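Local coordinates for tryptophan--tRNA ligase (Aeropyrum pernix, PDB 3A04), which catalyses the ATP-dependent attachment of L-tryptophan to tRNA(Trp), releasing AMP and diphosphate, as a class I aminoacyl-tRNA synthetase, at residues D217-P220 with H221-L224; F53-R56 with D57-I61; T225-L228 with A229-A233; I26-F29 with S30-L33. All coordinates share one frame; numbering follows the deposited sequence.

Contact 1 (D217-P220 with H221-L224); sequences DQDP and HLRL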
loop_
_atom_site.group_PDB
_atom_site.type_symbol
_atom_site.label_atom_id
_atom_site.label_comp_id
_atom_site.label_asym_id
_atom_site.label_seq_id
_atom_site.Cartn_x
_atom_site.Cartn_y
_atom_site.Cartn_z
ATOM N N ASP A 217 -12.800 -11.898 19.045
ATOM C CA ASP A 217 -12.643 -10.465 18.992
ATOM C C ASP A 217 -11.922 -10.037 17.717
ATOM O O ASP A 217 -11.894 -8.851 17.381
ATOM C CB ASP A 217 -11.862 -10.002 20.235
ATOM C CG ASP A 217 -10.343 -10.223 20.086
ATOM O OD1 ASP A 217 -9.839 -11.353 20.317
ATOM O OD2 ASP A 217 -9.643 -9.229 19.695
ATOM N N GLN A 218 -11.351 -11.007 16.980
ATOM C CA GLN A 218 -10.675 -10.688 15.742
ATOM C C GLN A 218 -11.542 -11.042 14.534
ATOM O O GLN A 218 -11.093 -10.951 13.416
ATOM C CB GLN A 218 -9.388 -11.514 15.652
ATOM C CG GLN A 218 -8.388 -11.196 16.768
ATOM C CD GLN A 218 -7.200 -12.140 16.721
ATOM O OE1 GLN A 218 -7.276 -13.264 17.197
ATOM N NE2 GLN A 218 -6.070 -11.653 16.193
ATOM N N ASP A 219 -12.795 -11.467 14.747
ATOM C CA ASP A 219 -13.579 -11.879 13.593
ATOM C C ASP A 219 -13.987 -10.755 12.642
ATOM O O ASP A 219 -14.086 -10.999 11.435
ATOM C CB ASP A 219 -14.800 -12.741 14.003
ATOM C CG ASP A 219 -15.322 -13.552 12.853
ATOM O OD1 ASP A 219 -14.562 -14.424 12.290
ATOM O OD2 ASP A 219 -16.473 -13.283 12.484
ATOM N N PRO A 220 -14.258 -9.531 13.157
ATOM C CA PRO A 220 -14.662 -8.459 12.202
ATOM C C PRO A 220 -13.656 -8.243 11.070
ATOM O O PRO A 220 -14.087 -8.096 9.884
ATOM C CB PRO A 220 -14.767 -7.221 13.048
ATOM C CG PRO A 220 -15.226 -7.810 14.459
ATOM C CD PRO A 220 -14.351 -9.073 14.556
ATOM N N HIS A 221 -12.363 -8.254 11.403
ATOM C CA HIS A 221 -11.361 -8.122 10.308
ATOM C C HIS A 221 -11.343 -9.328 9.366
ATOM O O HIS A 221 -11.156 -9.218 8.117
ATOM C CB HIS A 221 -9.911 -7.825 10.811
ATOM C CG HIS A 221 -8.968 -7.644 9.665
ATOM N ND1 HIS A 221 -8.282 -8.690 9.087
ATOM C CD2 HIS A 221 -8.722 -6.558 8.896
ATOM C CE1 HIS A 221 -7.624 -8.247 8.024
ATOM N NE2 HIS A 221 -7.868 -6.952 7.900
ATOM N N LEU A 222 -11.486 -10.513 9.934
ATOM C CA LEU A 222 -11.576 -11.716 9.108
ATOM C C LEU A 222 -12.792 -11.710 8.134
ATOM O O LEU A 222 -12.730 -12.213 7.043
ATOM C CB LEU A 222 -11.735 -12.883 10.041
ATOM C CG LEU A 222 -11.408 -14.255 9.538
ATOM C CD1 LEU A 222 -10.057 -14.224 8.807
ATOM C CD2 LEU A 222 -11.261 -15.133 10.811
ATOM N N ARG A 223 -13.899 -11.102 8.546
ATOM C CA ARG A 223 -15.062 -11.065 7.707
ATOM C C ARG A 223 -14.807 -10.052 6.596
ATOM O O ARG A 223 -15.263 -10.234 5.461
ATOM C CB ARG A 223 -16.295 -10.675 8.598
ATOM C CG ARG A 223 -16.751 -11.855 9.482
ATOM C CD ARG A 223 -18.208 -11.623 10.041
ATOM N NE ARG A 223 -18.418 -10.258 10.537
ATOM C CZ ARG A 223 -18.269 -9.892 11.814
ATOM N NH1 ARG A 223 -17.879 -10.773 12.706
ATOM N NH2 ARG A 223 -18.503 -8.652 12.214
ATOM N N LEU A 224 -14.126 -8.956 6.916
ATOM C CA LEU A 224 -13.810 -7.989 5.863
ATOM C C LEU A 224 -12.856 -8.679 4.828
ATOM O O LEU A 224 -13.018 -8.510 3.629
ATOM C CB LEU A 224 -13.168 -6.711 6.408
ATOM C CG LEU A 224 -12.598 -5.722 5.371
ATOM C CD1 LEU A 224 -13.760 -5.130 4.497
ATOM C CD2 LEU A 224 -11.765 -4.562 6.029
#
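Asp219 and Arg223, one turn apart, pair at the start of helix 219-231, the crossover helix of a beta-alpha-beta unit between strands 210-215 and 242-246 in the Rossmann-like domain of a class I synthetase. The tight part is the buried carboxylate of Asp219. OD1 is held by a salt bridge to Arg56 NH2 and a hydrogen bond with Tyr245 OH, and Leu222 CD2 packs 3.7 Å from this same OD1. OD2 takes the salt bridge from Arg223 NH1 (2.9 Å), met on its anti side, while the carboxylate and guanidinium planes stand 52° apart. Arg223 also lays its aliphatic part on that oxygen, CG being 3.3 Å from Asp219 OD2. A bend at chi3 (-44°) then folds the guanidinium back, one face over Pro220 CA. With an alanine in place of Arg223, Asp219 OD2 would probably lose its charged mate within the turn and Pro220 the flat group resting on it. The packing is slacker toward solvent: Pro220 CG approaches Arg223 NH2 only to 4.1 Å, and exposed Gln218, at the N-cap position, leads its side chain off to Gly215 N. Beneath the side chains Leu224 N bonds to Pro220 O (3.1 Å), and Arg223 N meets Asp219 O at 2.9 Å.

Contact 2 (F53-R56 with D57-I61); sequences FGHR and DFDKI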
loop_
_atom_site.group_PDB
_atom_site.type_symbol
_atom_site.label_atom_id
_atom_site.label_comp_id
_atom_site.label_asym_id
_atom_site.label_seq_id
_atom_site.Cartn_x
_atom_site.Cartn_y
_atom_site.Cartn_z
ATOM N N PHE A 53 -12.942 -23.537 20.454
ATOM C CA PHE A 53 -14.383 -23.818 20.640
ATOM C C PHE A 53 -15.236 -23.650 19.338
ATOM O O PHE A 53 -16.408 -24.104 19.274
ATOM C CB PHE A 53 -14.950 -22.891 21.679
ATOM C CG PHE A 53 -14.936 -21.450 21.292
ATOM C CD1 PHE A 53 -16.003 -20.882 20.557
ATOM C CD2 PHE A 53 -13.872 -20.634 21.676
ATOM C CE1 PHE A 53 -15.983 -19.515 20.234
ATOM C CE2 PHE A 53 -13.851 -19.314 21.375
ATOM C CZ PHE A 53 -14.912 -18.725 20.648
ATOM N N GLY A 54 -14.641 -23.001 18.313
ATOM C CA GLY A 54 -15.416 -22.593 17.140
ATOM C C GLY A 54 -14.635 -22.777 15.857
ATOM O O GLY A 54 -13.370 -22.917 15.880
ATOM N N HIS A 55 -15.365 -22.771 14.720
ATOM C CA HIS A 55 -14.671 -22.736 13.409
ATOM C C HIS A 55 -15.616 -22.065 12.401
ATOM O O HIS A 55 -16.842 -21.989 12.636
ATOM C CB HIS A 55 -14.301 -24.130 12.882
ATOM C CG HIS A 55 -15.436 -24.792 12.155
ATOM N ND1 HIS A 55 -15.539 -24.794 10.779
ATOM C CD2 HIS A 55 -16.537 -25.455 12.621
ATOM C CE1 HIS A 55 -16.655 -25.423 10.423
ATOM N NE2 HIS A 55 -17.285 -25.822 11.522
ATOM N N ARG A 56 -15.040 -21.555 11.322
ATOM C CA ARG A 56 -15.864 -21.186 10.157
ATOM C C ARG A 56 -15.151 -21.729 8.938
ATOM O O ARG A 56 -13.977 -21.397 8.703
ATOM C CB ARG A 56 -16.084 -19.683 10.093
ATOM C CG ARG A 56 -16.993 -19.271 8.844
ATOM C CD ARG A 56 -17.344 -17.815 8.950
ATOM N NE ARG A 56 -16.141 -16.944 8.999
ATOM C CZ ARG A 56 -16.038 -15.868 9.764
ATOM N NH1 ARG A 56 -17.068 -15.456 10.503
ATOM N NH2 ARG A 56 -14.897 -15.153 9.779
ATOM N N ASP A 57 -15.806 -22.646 8.200
ATOM C CA ASP A 57 -15.277 -23.212 6.946
ATOM C C ASP A 57 -14.068 -24.133 7.100
ATOM O O ASP A 57 -13.455 -24.527 6.100
ATOM C CB ASP A 57 -14.958 -22.050 5.937
ATOM C CG ASP A 57 -16.255 -21.375 5.338
ATOM O OD1 ASP A 57 -17.372 -21.944 5.552
ATOM O OD2 ASP A 57 -16.121 -20.325 4.656
ATOM N N PHE A 58 -13.657 -24.476 8.339
ATOM C CA PHE A 58 -12.517 -25.449 8.502
ATOM C C PHE A 58 -12.842 -26.844 7.925
ATOM O O PHE A 58 -11.963 -27.649 7.517
ATOM C CB PHE A 58 -12.134 -25.523 10.021
ATOM C CG PHE A 58 -10.813 -26.229 10.318
ATOM C CD1 PHE A 58 -9.692 -25.964 9.552
ATOM C CD2 PHE A 58 -10.728 -27.181 11.368
ATOM C CE1 PHE A 58 -8.423 -26.625 9.825
ATOM C CE2 PHE A 58 -9.536 -27.862 11.647
ATOM C CZ PHE A 58 -8.376 -27.596 10.891
ATOM N N ASP A 59 -14.127 -27.181 7.898
ATOM C CA ASP A 59 -14.582 -28.365 7.107
ATOM C C ASP A 59 -14.118 -28.404 5.646
ATOM O O ASP A 59 -13.581 -29.429 5.168
ATOM C CB ASP A 59 -16.107 -28.516 7.186
ATOM C CG ASP A 59 -16.866 -27.286 6.705
ATOM O OD1 ASP A 59 -16.359 -26.164 6.763
ATOM O OD2 ASP A 59 -18.043 -27.448 6.306
ATOM N N LYS A 60 -14.255 -27.273 4.956
ATOM C CA LYS A 60 -13.767 -27.177 3.555
ATOM C C LYS A 60 -12.276 -27.434 3.514
ATOM O O LYS A 60 -11.770 -28.087 2.590
ATOM C CB LYS A 60 -14.082 -25.764 2.987
ATOM C CG LYS A 60 -15.610 -25.495 2.838
ATOM C CD LYS A 60 -15.937 -24.053 2.465
ATOM C CE LYS A 60 -15.510 -23.632 1.044
ATOM N NZ LYS A 60 -15.753 -22.118 0.754
ATOM N N ILE A 61 -11.539 -26.940 4.547
ATOM C CA ILE A 61 -10.075 -27.167 4.535
ATOM C C ILE A 61 -9.762 -28.647 4.625
ATOM O O ILE A 61 -8.901 -29.149 3.915
ATOM C CB ILE A 61 -9.390 -26.482 5.773
ATOM C CG1 ILE A 61 -9.800 -25.021 5.860
ATOM C CG2 ILE A 61 -7.845 -26.678 5.684
ATOM C CD1 ILE A 61 -9.277 -24.210 4.561
#
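His55 ND1, from the end of the preceding strand, receives the backbone N-H of Phe58, the first residue of helix 58-66. The bond is 3.1 Å from Phe58 N to ND1 of His55, bent to 137° at the hydrogen, with the nitrogen close to the imidazole plane. Asp57 occupies the N-cap position but makes no capping bond with its side chain. It turns the chain sharply, its phi of 69° lying in the left-handed region, which brings its CB to 3.0 Å from Arg56 O. CG of His55 sits between its own backbone N and carbonyl carbon (chi1 84°), and this swings the ring toward the helix start. There CB of Phe58 lies 3.6 Å from His55 ND1, and Asp59 OD1 comes to the ring edge, 3.7 Å from CE1 of His55, its carboxylate turned steeply against the imidazole. The acidic group and the incoming helix N-H together would probably influence how this histidine is polarised. Arg56 is engaged elsewhere, NH1 bonding to Phe24 O and NH2 keeping its salt bridge to Asp219, and Asp57 OD2 forms a salt bridge with Arg226. The strand carries a classic beta bulge, where Phe53 and Gly54 both face Tyr245. Strand 52-56 runs antiparallel between strands 27-28 and 242-246, with helix 219-231 packed on its Arg56 side and Val32 touching His55.

Contact 3 (T225-L228 with A229-A233); sequences TRDL and ADRMA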
loop_
_atom_site.group_PDB
_atom_site.type_symbol
_atom_site.label_atom_id
_atom_site.label_comp_id
_atom_site.label_asym_id
_atom_site.label_seq_id
_atom_site.Cartn_x
_atom_site.Cartn_y
_atom_site.Cartn_z
ATOM N N THR A 225 -11.904 -9.463 5.306
ATOM C CA THR A 225 -10.993 -10.283 4.425
ATOM C C THR A 225 -11.785 -11.231 3.529
ATOM O O THR A 225 -11.491 -11.347 2.333
ATOM C CB THR A 225 -9.931 -11.056 5.293
ATOM O OG1 THR A 225 -9.181 -10.071 6.028
ATOM C CG2 THR A 225 -8.918 -11.865 4.443
ATOM N N ARG A 226 -12.797 -11.900 4.088
ATOM C CA ARG A 226 -13.599 -12.835 3.274
ATOM C C ARG A 226 -14.390 -12.027 2.269
ATOM O O ARG A 226 -14.500 -12.438 1.154
ATOM C CB ARG A 226 -14.563 -13.606 4.169
ATOM C CG ARG A 226 -13.834 -14.689 5.019
ATOM C CD ARG A 226 -14.751 -15.113 6.215
ATOM N NE ARG A 226 -16.003 -15.796 5.795
ATOM C CZ ARG A 226 -16.094 -17.084 5.468
ATOM N NH1 ARG A 226 -15.026 -17.920 5.413
ATOM N NH2 ARG A 226 -17.282 -17.558 5.121
ATOM N N ASP A 227 -14.917 -10.854 2.662
ATOM C CA ASP A 227 -15.550 -9.964 1.642
ATOM C C ASP A 227 -14.590 -9.534 0.524
ATOM O O ASP A 227 -14.966 -9.539 -0.633
ATOM C CB ASP A 227 -16.191 -8.733 2.218
ATOM C CG ASP A 227 -17.385 -9.078 3.149
ATOM O OD1 ASP A 227 -17.882 -10.209 3.102
ATOM O OD2 ASP A 227 -17.704 -8.257 4.038
ATOM N N LEU A 228 -13.387 -9.093 0.884
ATOM C CA LEU A 228 -12.380 -8.770 -0.101
ATOM C C LEU A 228 -12.119 -9.941 -1.086
ATOM O O LEU A 228 -12.089 -9.731 -2.328
ATOM C CB LEU A 228 -11.079 -8.202 0.560
ATOM C CG LEU A 228 -11.140 -6.771 1.080
ATOM C CD1 LEU A 228 -9.873 -6.581 1.991
ATOM C CD2 LEU A 228 -11.110 -5.771 -0.162
ATOM N N ALA A 229 -12.038 -11.166 -0.595
ATOM C CA ALA A 229 -11.865 -12.329 -1.506
ATOM C C ALA A 229 -13.011 -12.379 -2.574
ATOM O O ALA A 229 -12.769 -12.484 -3.810
ATOM C CB ALA A 229 -11.849 -13.661 -0.677
ATOM N N ASP A 230 -14.241 -12.272 -2.079
ATOM C CA ASP A 230 -15.445 -12.337 -2.965
ATOM C C ASP A 230 -15.423 -11.129 -3.948
ATOM O O ASP A 230 -15.751 -11.262 -5.155
ATOM C CB ASP A 230 -16.690 -12.153 -2.098
ATOM C CG ASP A 230 -17.005 -13.336 -1.227
ATOM O OD1 ASP A 230 -16.474 -14.458 -1.386
ATOM O OD2 ASP A 230 -17.885 -13.163 -0.376
ATOM N N ARG A 231 -15.070 -9.952 -3.420
ATOM C CA ARG A 231 -15.063 -8.702 -4.235
ATOM C C ARG A 231 -13.946 -8.677 -5.285
ATOM O O ARG A 231 -14.016 -7.904 -6.267
ATOM C CB ARG A 231 -15.023 -7.463 -3.356
ATOM C CG ARG A 231 -16.325 -7.278 -2.518
ATOM C CD ARG A 231 -16.084 -6.219 -1.453
ATOM N NE ARG A 231 -17.178 -6.222 -0.506
ATOM C CZ ARG A 231 -17.336 -5.353 0.478
ATOM N NH1 ARG A 231 -16.447 -4.368 0.707
ATOM N NH2 ARG A 231 -18.413 -5.456 1.240
ATOM N N MET A 232 -12.944 -9.527 -5.139
ATOM C CA MET A 232 -11.919 -9.626 -6.164
ATOM C C MET A 232 -12.307 -10.538 -7.330
ATOM O O MET A 232 -11.528 -10.703 -8.243
ATOM C CB MET A 232 -10.553 -10.068 -5.576
ATOM C CG MET A 232 -9.940 -8.958 -4.623
ATOM S SD MET A 232 -9.563 -7.431 -5.557
ATOM C CE MET A 232 -8.194 -8.256 -6.251
ATOM N N ALA A 233 -13.459 -11.218 -7.277
ATOM C CA ALA A 233 -13.825 -12.131 -8.411
ATOM C C ALA A 233 -13.711 -11.448 -9.801
ATOM O O ALA A 233 -14.136 -10.347 -9.951
ATOM C CB ALA A 233 -15.269 -12.737 -8.199
HETATM O O HOH W 1 -17.639 -12.811 2.566
#
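The guanidinium of Arg231 carries Asp227 CB over one face, 3.7 Å above its plane and offset toward the rim. The Asp227 side chain lies alongside, pointing the same way, its carboxylate plane inclined only 16° to the guanidinium. OD2 of Asp227 is 4.0 Å from Arg231 NH2 and well out of the guanidinium plane, leaving charge attraction without a directed bond; NH2 forms a salt bridge to Glu173 OE2 and NH1 a hydrogen bond to Lys168 O. Arg231 runs extended from CG to NE, and its CG rests 3.2 Å from Asp227 O, the oxygen that also accepts Arg231 N (2.8 Å). One water donates to Asp227 OD1 (2.7 Å) and Asp230 OD2 (3.0 Å), bridging two carboxylates that would otherwise probably repel; Asp230 OD1 has its own salt bridge to Arg240. On the buried side, Met232 CG lies 3.2 Å from Leu228 O, and Leu228 and Met232 both pack on Phe165 of helix 156-165. Ala229 N, Asp230 N and Arg231 N each bond four residues back, the alpha-helical pattern, and Met232 N bonds to both Leu228 O and Ala229 O, late in the crossover helix of a Rossmann-like beta-alpha-beta unit.

Contact 4 (I26-F29 with S30-L33); sequences IRPF and SEVL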
loop_
_atom_site.group_PDB
_atom_site.type_symbol
_atom_site.label_atom_id
_atom_site.label_comp_id
_atom_site.label_asym_id
_atom_site.label_seq_id
_atom_site.Cartn_x
_atom_site.Cartn_y
_atom_site.Cartn_z
ATOM N N ILE A 26 -20.094 -18.622 12.560
ATOM C CA ILE A 26 -19.171 -19.414 13.396
ATOM C C ILE A 26 -19.892 -20.591 14.060
ATOM O O ILE A 26 -20.899 -20.394 14.764
ATOM C CB ILE A 26 -18.513 -18.526 14.442
ATOM C CG1 ILE A 26 -17.812 -17.346 13.728
ATOM C CG2 ILE A 26 -17.613 -19.368 15.341
ATOM C CD1 ILE A 26 -17.276 -16.253 14.710
ATOM N N ARG A 27 -19.354 -21.778 13.861
ATOM C CA ARG A 27 -19.941 -23.033 14.325
ATOM C C ARG A 27 -19.200 -23.663 15.502
ATOM O O ARG A 27 -18.002 -23.411 15.680
ATOM C CB ARG A 27 -19.873 -24.028 13.171
ATOM C CG ARG A 27 -20.510 -23.461 11.912
ATOM C CD ARG A 27 -21.967 -23.935 11.697
ATOM N NE ARG A 27 -22.878 -23.435 12.706
ATOM C CZ ARG A 27 -23.939 -24.094 13.205
ATOM N NH1 ARG A 27 -24.237 -25.346 12.872
ATOM N NH2 ARG A 27 -24.696 -23.507 14.105
ATOM N N PRO A 28 -19.885 -24.547 16.277
ATOM C CA PRO A 28 -19.131 -25.355 17.285
ATOM C C PRO A 28 -18.060 -26.155 16.603
ATOM O O PRO A 28 -18.325 -26.794 15.540
ATOM C CB PRO A 28 -20.182 -26.336 17.832
ATOM C CG PRO A 28 -21.521 -25.487 17.722
ATOM C CD PRO A 28 -21.339 -24.841 16.299
ATOM N N PHE A 29 -16.869 -26.160 17.214
ATOM C CA PHE A 29 -15.767 -26.958 16.680
ATOM C C PHE A 29 -16.085 -28.428 16.566
ATOM O O PHE A 29 -15.523 -29.160 15.716
ATOM C CB PHE A 29 -14.443 -26.778 17.517
ATOM C CG PHE A 29 -13.229 -27.344 16.813
ATOM C CD1 PHE A 29 -12.524 -26.582 15.907
ATOM C CD2 PHE A 29 -12.837 -28.637 17.036
ATOM C CE1 PHE A 29 -11.443 -27.121 15.180
ATOM C CE2 PHE A 29 -11.735 -29.136 16.411
ATOM C CZ PHE A 29 -11.071 -28.385 15.428
ATOM N N SER A 30 -16.908 -28.931 17.467
ATOM C CA SER A 30 -17.206 -30.390 17.423
ATOM C C SER A 30 -17.791 -30.897 16.055
ATOM O O SER A 30 -17.594 -32.058 15.670
ATOM C CB SER A 30 -18.144 -30.742 18.590
ATOM O OG SER A 30 -19.230 -29.827 18.597
ATOM N N GLU A 31 -18.420 -30.005 15.277
ATOM C CA GLU A 31 -18.991 -30.432 13.977
ATOM C C GLU A 31 -17.900 -30.891 12.999
ATOM O O GLU A 31 -18.177 -31.632 12.043
ATOM C CB GLU A 31 -19.845 -29.321 13.379
ATOM C CG GLU A 31 -21.005 -28.836 14.277
ATOM C CD GLU A 31 -21.857 -27.730 13.577
ATOM O OE1 GLU A 31 -21.496 -27.301 12.424
ATOM O OE2 GLU A 31 -22.887 -27.299 14.170
ATOM N N VAL A 32 -16.627 -30.527 13.242
ATOM C CA VAL A 32 -15.612 -31.006 12.315
ATOM C C VAL A 32 -14.951 -32.272 12.760
ATOM O O VAL A 32 -14.067 -32.749 12.068
ATOM C CB VAL A 32 -14.465 -29.977 11.992
ATOM C CG1 VAL A 32 -15.002 -28.743 11.339
ATOM C CG2 VAL A 32 -13.561 -29.635 13.265
ATOM N N LEU A 33 -15.359 -32.847 13.886
ATOM C CA LEU A 33 -14.685 -34.053 14.369
ATOM C C LEU A 33 -14.615 -35.163 13.330
ATOM O O LEU A 33 -13.521 -35.741 13.085
ATOM C CB LEU A 33 -15.202 -34.500 15.757
ATOM C CG LEU A 33 -14.859 -33.449 16.844
ATOM C CD1 LEU A 33 -15.599 -33.599 18.187
ATOM C CD2 LEU A 33 -13.306 -33.289 17.096
#
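Arg27 reaches across to Glu31 where the short edge strand 27-28 of the Rossmann-like domain's mixed sheet gives way to a 3-10 turn. Its CB begins 3.7 Å from Glu31 OE1. A chi2 of -98°, away from any staggered value, and a further bend at chi3 keep the chain curled over that carboxylate, and CD passes 3.5 Å from the same OE1. NE lies about equally far from both oxygens, and NH1 at the tip closes the salt bridge to Glu31 OE2 at 2.7 Å. The guanidinium and carboxylate planes are 67° apart, and one charged bond, not a flat paired one, does the holding. Pro28 CD lies over the centre of the guanidinium face, while also standing 3.6 Å from Glu31 OE2, so this one carbon touches both charged groups. NH2 of Arg27 has Arg22 NE close by, a like charge that Glu31 probably offsets. With a leucine in place of Arg27, the exposed carboxylate of Glu31 would probably be left without its charged mate and set free to turn. The backbone below closes two successive three-residue steps, Glu31 N to Pro28 O (3.2 Å) and Val32 N to Phe29 O (3.0 Å), each donor lying well above its carbonyl plane. On the buried side Phe29 turns its ring under Val32 and packs on Phe58 of helix 58-66. A CH-pi contact completes it: Val32 CG2 stands 3.6 Å from the centroid of the Phe29 ring, 16° off the ring normal.

How the contacts relate
Contacts 2 and 4 lie on neighbouring strands, centres about 7 Å apart, with His55 O 2.8 Å from Arg27 N in a probable backbone bond. Contact 2 also clamps to helix 219-231 twice: Arg56 NH2 to Asp219 OD1 of contact 1 (2.6 Å), and Asp57 OD2 to Arg226 NH1 of contact 3 (2.7 Å). Between these salt bridges the two arginines come close, Arg56 NE being 3.4 Å from Arg226 NE. Contacts 1 and 3 follow one another along that helix, centres about 13 Å apart. Contacts 3 and 4 do not touch, their nearest atoms being about 8 Å apart. None contains residues of the HIGH or KMSKS motifs or of the iron-sulfur site.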